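Local coordinates for protein peroxisomal acyl-CoA oxidase 1A (Solanum lycopersicum, PDB 2FON) that probably oxidises fatty acyl-CoA thioesters with FAD as cofactor, as acyl-CoA oxidases of peroxisomal beta-oxidation do, at residues I555-Q559 with Q560-G564; Q569-E572 with V573-G576. One frame throughout, in Å; residues are numbered along the deposited sequence.

Contact 1 of 2, residues I555-Q559 with Q560-G564; sequences IEKLQ and QNIPG
At the C-terminal end of helix 535-558, Lys557 and Gln560 hold the chain as it leaves the helix for the loop that leads to helix 567-585. Their backbones meet first: Gln560 N gives its hydrogen to Lys557 O at 3.1 Å, an i to i+3 bond bent to 147° at the hydrogen. One residue earlier Gln559 N bonds to Glu556 O at 3.2 Å, so the last turn closes with three-residue spacing. Such tightening is common where an alpha-helix ends, and here the chain then opens out, Gln560 having the extended psi of 171°.

The side chains repeat the link. A trans first torsion (chi1 179°) and a bend at chi2 carry the long chain of Lys557 across one face of the Gln560 amide; CD lies 3.5 Å from Gln560 NE2, and on that same side NZ reaches Gln560 OE1 at 3.2 Å, out of the carbonyl plane. A lysine suits this place because its methylenes can pack while its ammonium extends to polar partners: the main one is Glu368 of helix 347-380, through a salt bridge, and the bond to Gln560 OE1 is additional. Ile562, further along, brings CD1 to 4.0 Å from Lys557 CE and 3.8 Å from Lys557 O. Its branched apolar side chain also touches Val567 and, on helix 37-45, Val43.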
loop_
_atom_site.group_PDB
_atom_site.type_symbol
_atom_site.label_atom_id
_atom_site.label_comp_id
_atom_site.label_asym_id
_atom_site.label_seq_id
_atom_site.Cartn_x
_atom_site.Cartn_y
_atom_site.Cartn_z
ATOM N N ILE B 555 -27.383 -7.477 5.947
ATOM C CA ILE B 555 -28.753 -7.205 6.310
ATOM C C ILE B 555 -29.398 -8.512 6.733
ATOM O O ILE B 555 -30.201 -8.524 7.676
ATOM C CB ILE B 555 -29.563 -6.487 5.167
ATOM C CG1 ILE B 555 -28.963 -5.096 4.838
ATOM C CG2 ILE B 555 -31.057 -6.402 5.520
ATOM C CD1 ILE B 555 -29.588 -4.417 3.613
ATOM N N GLU B 556 -29.034 -9.606 6.071
ATOM C CA GLU B 556 -29.654 -10.893 6.352
ATOM C C GLU B 556 -29.309 -11.365 7.757
ATOM O O GLU B 556 -30.145 -11.930 8.485
ATOM C CB GLU B 556 -29.211 -11.920 5.336
ATOM C CG GLU B 556 -30.147 -12.069 4.159
ATOM C CD GLU B 556 -29.821 -13.296 3.282
ATOM O OE1 GLU B 556 -29.059 -14.221 3.714
ATOM O OE2 GLU B 556 -30.336 -13.325 2.138
ATOM N N LYS B 557 -28.043 -11.112 8.108
ATOM C CA LYS B 557 -27.473 -11.367 9.428
ATOM C C LYS B 557 -28.247 -10.608 10.539
ATOM O O LYS B 557 -28.554 -11.172 11.605
ATOM C CB LYS B 557 -26.019 -10.965 9.380
ATOM C CG LYS B 557 -25.260 -11.120 10.651
ATOM C CD LYS B 557 -25.437 -12.494 11.242
ATOM C CE LYS B 557 -24.778 -12.556 12.591
ATOM N NZ LYS B 557 -24.538 -13.971 12.894
ATOM N N LEU B 558 -28.615 -9.362 10.258
ATOM C CA LEU B 558 -29.340 -8.561 11.235
ATOM C C LEU B 558 -30.735 -9.067 11.591
ATOM O O LEU B 558 -31.259 -8.689 12.640
ATOM C CB LEU B 558 -29.326 -7.075 10.867
ATOM C CG LEU B 558 -27.888 -6.461 10.787
ATOM C CD1 LEU B 558 -27.922 -4.943 10.586
ATOM C CD2 LEU B 558 -26.928 -6.820 11.953
ATOM N N GLN B 559 -31.321 -9.933 10.749
ATOM C CA GLN B 559 -32.635 -10.580 11.044
ATOM C C GLN B 559 -32.540 -11.827 11.934
ATOM O O GLN B 559 -33.551 -12.315 12.415
ATOM C CB GLN B 559 -33.348 -10.995 9.763
ATOM C CG GLN B 559 -33.828 -9.866 8.875
ATOM C CD GLN B 559 -33.656 -10.199 7.392
ATOM O OE1 GLN B 559 -33.663 -11.374 6.991
ATOM N NE2 GLN B 559 -33.479 -9.164 6.572
ATOM N N GLN B 560 -31.330 -12.355 12.133
ATOM C CA GLN B 560 -31.121 -13.409 13.117
ATOM C C GLN B 560 -31.425 -12.851 14.505
ATOM O O GLN B 560 -31.656 -11.637 14.646
ATOM C CB GLN B 560 -29.704 -13.952 13.041
ATOM C CG GLN B 560 -29.477 -14.839 11.845
ATOM C CD GLN B 560 -27.995 -15.208 11.627
ATOM O OE1 GLN B 560 -27.270 -15.540 12.579
ATOM N NE2 GLN B 560 -27.550 -15.164 10.365
ATOM N N ASN B 561 -31.460 -13.710 15.527
ATOM C CA ASN B 561 -31.657 -13.196 16.884
ATOM C C ASN B 561 -30.436 -12.377 17.356
ATOM O O ASN B 561 -30.431 -11.153 17.168
ATOM C CB ASN B 561 -32.106 -14.282 17.877
ATOM C CG ASN B 561 -30.957 -15.174 18.328
ATOM O OD1 ASN B 561 -30.683 -15.251 19.531
ATOM N ND2 ASN B 561 -30.265 -15.826 17.376
ATOM N N ILE B 562 -29.412 -13.019 17.920
ATOM C CA ILE B 562 -28.196 -12.319 18.412
ATOM C C ILE B 562 -28.335 -11.727 19.842
ATOM O O ILE B 562 -28.763 -10.588 20.009
ATOM C CB ILE B 562 -27.716 -11.195 17.456
ATOM C CG1 ILE B 562 -27.510 -11.704 16.026
ATOM C CG2 ILE B 562 -26.471 -10.506 18.011
ATOM C CD1 ILE B 562 -27.186 -10.575 15.048
ATOM N N PRO B 563 -27.908 -12.491 20.869
ATOM C CA PRO B 563 -28.066 -12.042 22.244
ATOM C C PRO B 563 -27.056 -10.968 22.694
ATOM O O PRO B 563 -26.120 -10.577 21.934
ATOM C CB PRO B 563 -27.905 -13.334 23.072
ATOM C CG PRO B 563 -27.293 -14.361 22.174
ATOM C CD PRO B 563 -27.222 -13.803 20.778
ATOM N N GLY B 564 -27.260 -10.511 23.935
ATOM C CA GLY B 564 -26.421 -9.504 24.583
ATOM C C GLY B 564 -26.971 -8.118 24.361
ATOM O O GLY B 564 -27.277 -7.760 23.216
#

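Contact 2 of 2, residues Q569-E572 with V573-G576; sequences QQLE and VLCG
Val573 N donates to Gln569 O at 3.2 Å, the N-H pointing almost straight at its acceptor (165°), the first of four backbone hydrogen bonds that each span four residues. Leu574 N follows with Gln570 O at 3.0 Å, and Cys575 N with Leu571 O at 2.9 Å. Gly576 N closes the set on Glu572 O at 3.0 Å.

Apolar packing is lighter. Leu571 CD2 and Leu574 CD1 approach to 4.3 Å, two leucines three residues apart on one flank, where their branched apolar ends also meet Tyr361 of helix 347-380. Val573 lays its compact beta-branched shape against Gln614 and Leu615 of helix 598-615.

Contacts between carbon and polar atoms complete the account. Val573, with CG2 beside its own backbone N and anti to the carbonyl carbon, turns that methyl back to 3.6 Å from Gln569 O. The bent chain of Gln569 folds its amide back so that OE1 comes to 4.1 Å from the same Val573 CG2, and the small Cys575 places CB 3.3 Å from Glu572 O while packing on Tyr554 and Leu558 of helix 535-558. Regular i to i+4 bonding with apolar residues directed at several neighbouring helices is characteristic of an alpha-helix in a helical bundle, here in the C-terminal part of an acyl-CoA oxidase.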
loop_
_atom_site.group_PDB
_atom_site.type_symbol
_atom_site.label_atom_id
_atom_site.label_comp_id
_atom_site.label_asym_id
_atom_site.label_seq_id
_atom_site.Cartn_x
_atom_site.Cartn_y
_atom_site.Cartn_z
ATOM N N GLN B 569 -27.703 -3.592 18.014
ATOM C CA GLN B 569 -27.788 -2.167 17.791
ATOM C C GLN B 569 -26.495 -1.618 17.258
ATOM O O GLN B 569 -26.504 -0.841 16.313
ATOM C CB GLN B 569 -28.191 -1.466 19.100
ATOM C CG GLN B 569 -27.546 -0.081 19.335
ATOM C CD GLN B 569 -28.257 1.066 18.596
ATOM O OE1 GLN B 569 -28.294 1.122 17.348
ATOM N NE2 GLN B 569 -28.814 1.994 19.373
ATOM N N GLN B 570 -25.379 -2.041 17.850
ATOM C CA GLN B 570 -24.073 -1.608 17.378
ATOM C C GLN B 570 -23.776 -2.189 16.025
ATOM O O GLN B 570 -23.061 -1.576 15.233
ATOM C CB GLN B 570 -22.945 -2.029 18.337
ATOM C CG GLN B 570 -22.662 -1.090 19.502
ATOM C CD GLN B 570 -22.635 0.376 19.104
ATOM O OE1 GLN B 570 -23.543 1.138 19.448
ATOM N NE2 GLN B 570 -21.605 0.777 18.375
ATOM N N LEU B 571 -24.277 -3.397 15.775
ATOM C CA LEU B 571 -23.991 -4.086 14.514
ATOM C C LEU B 571 -24.756 -3.451 13.398
ATOM O O LEU B 571 -24.247 -3.403 12.285
ATOM C CB LEU B 571 -24.283 -5.588 14.560
ATOM C CG LEU B 571 -23.253 -6.441 15.305
ATOM C CD1 LEU B 571 -23.676 -7.893 15.338
ATOM C CD2 LEU B 571 -21.921 -6.264 14.646
ATOM N N GLU B 572 -25.946 -2.935 13.710
ATOM C CA GLU B 572 -26.675 -2.078 12.775
ATOM C C GLU B 572 -25.913 -0.817 12.408
ATOM O O GLU B 572 -25.797 -0.467 11.238
ATOM C CB GLU B 572 -28.021 -1.715 13.332
ATOM C CG GLU B 572 -29.079 -2.641 12.835
ATOM C CD GLU B 572 -30.086 -3.032 13.924
ATOM O OE1 GLU B 572 -30.770 -2.118 14.483
ATOM O OE2 GLU B 572 -30.201 -4.255 14.208
ATOM N N VAL B 573 -25.387 -0.137 13.412
ATOM C CA VAL B 573 -24.549 0.996 13.160
ATOM C C VAL B 573 -23.436 0.588 12.149
ATOM O O VAL B 573 -23.138 1.330 11.174
ATOM C CB VAL B 573 -23.950 1.521 14.480
ATOM C CG1 VAL B 573 -22.779 2.414 14.214
ATOM C CG2 VAL B 573 -24.958 2.251 15.282
ATOM N N LEU B 574 -22.834 -0.595 12.358
ATOM C CA LEU B 574 -21.747 -1.023 11.478
ATOM C C LEU B 574 -22.249 -1.293 10.072
ATOM O O LEU B 574 -21.596 -0.999 9.087
ATOM C CB LEU B 574 -20.975 -2.198 12.065
ATOM C CG LEU B 574 -20.016 -1.765 13.188
ATOM C CD1 LEU B 574 -19.339 -2.944 13.881
ATOM C CD2 LEU B 574 -19.004 -0.775 12.677
ATOM N N CYS B 575 -23.458 -1.798 9.984
ATOM C CA CYS B 575 -24.057 -2.056 8.688
ATOM C C CYS B 575 -24.179 -0.802 7.849
ATOM O O CYS B 575 -23.808 -0.789 6.668
ATOM C CB CYS B 575 -25.449 -2.649 8.830
ATOM S SG CYS B 575 -25.857 -3.316 7.251
ATOM N N GLY B 576 -24.704 0.237 8.497
ATOM C CA GLY B 576 -25.032 1.480 7.853
ATOM C C GLY B 576 -23.771 2.086 7.342
ATOM O O GLY B 576 -23.725 2.576 6.207
#

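In the fold
Contact 1 spans the end of helix 535-558 and the start of the loop that leads into helix 567-585, where contact 2 lies, so the two follow in series along the chain. Their centres are about 11 Å apart, and Leu558 joins them directly: its CD1 lies 3.4 Å from Glu572 CG and 3.8 Å from Cys575 CB, while its CD2 packs on Leu571 CB at 3.9 Å. A leucine suits this junction because its two methyls can meet different residues of the second helix. Contact 1 is at the surface and contact 2 is largely buried; both lie away from the FAD-binding residues and the predicted proton acceptor, Glu443.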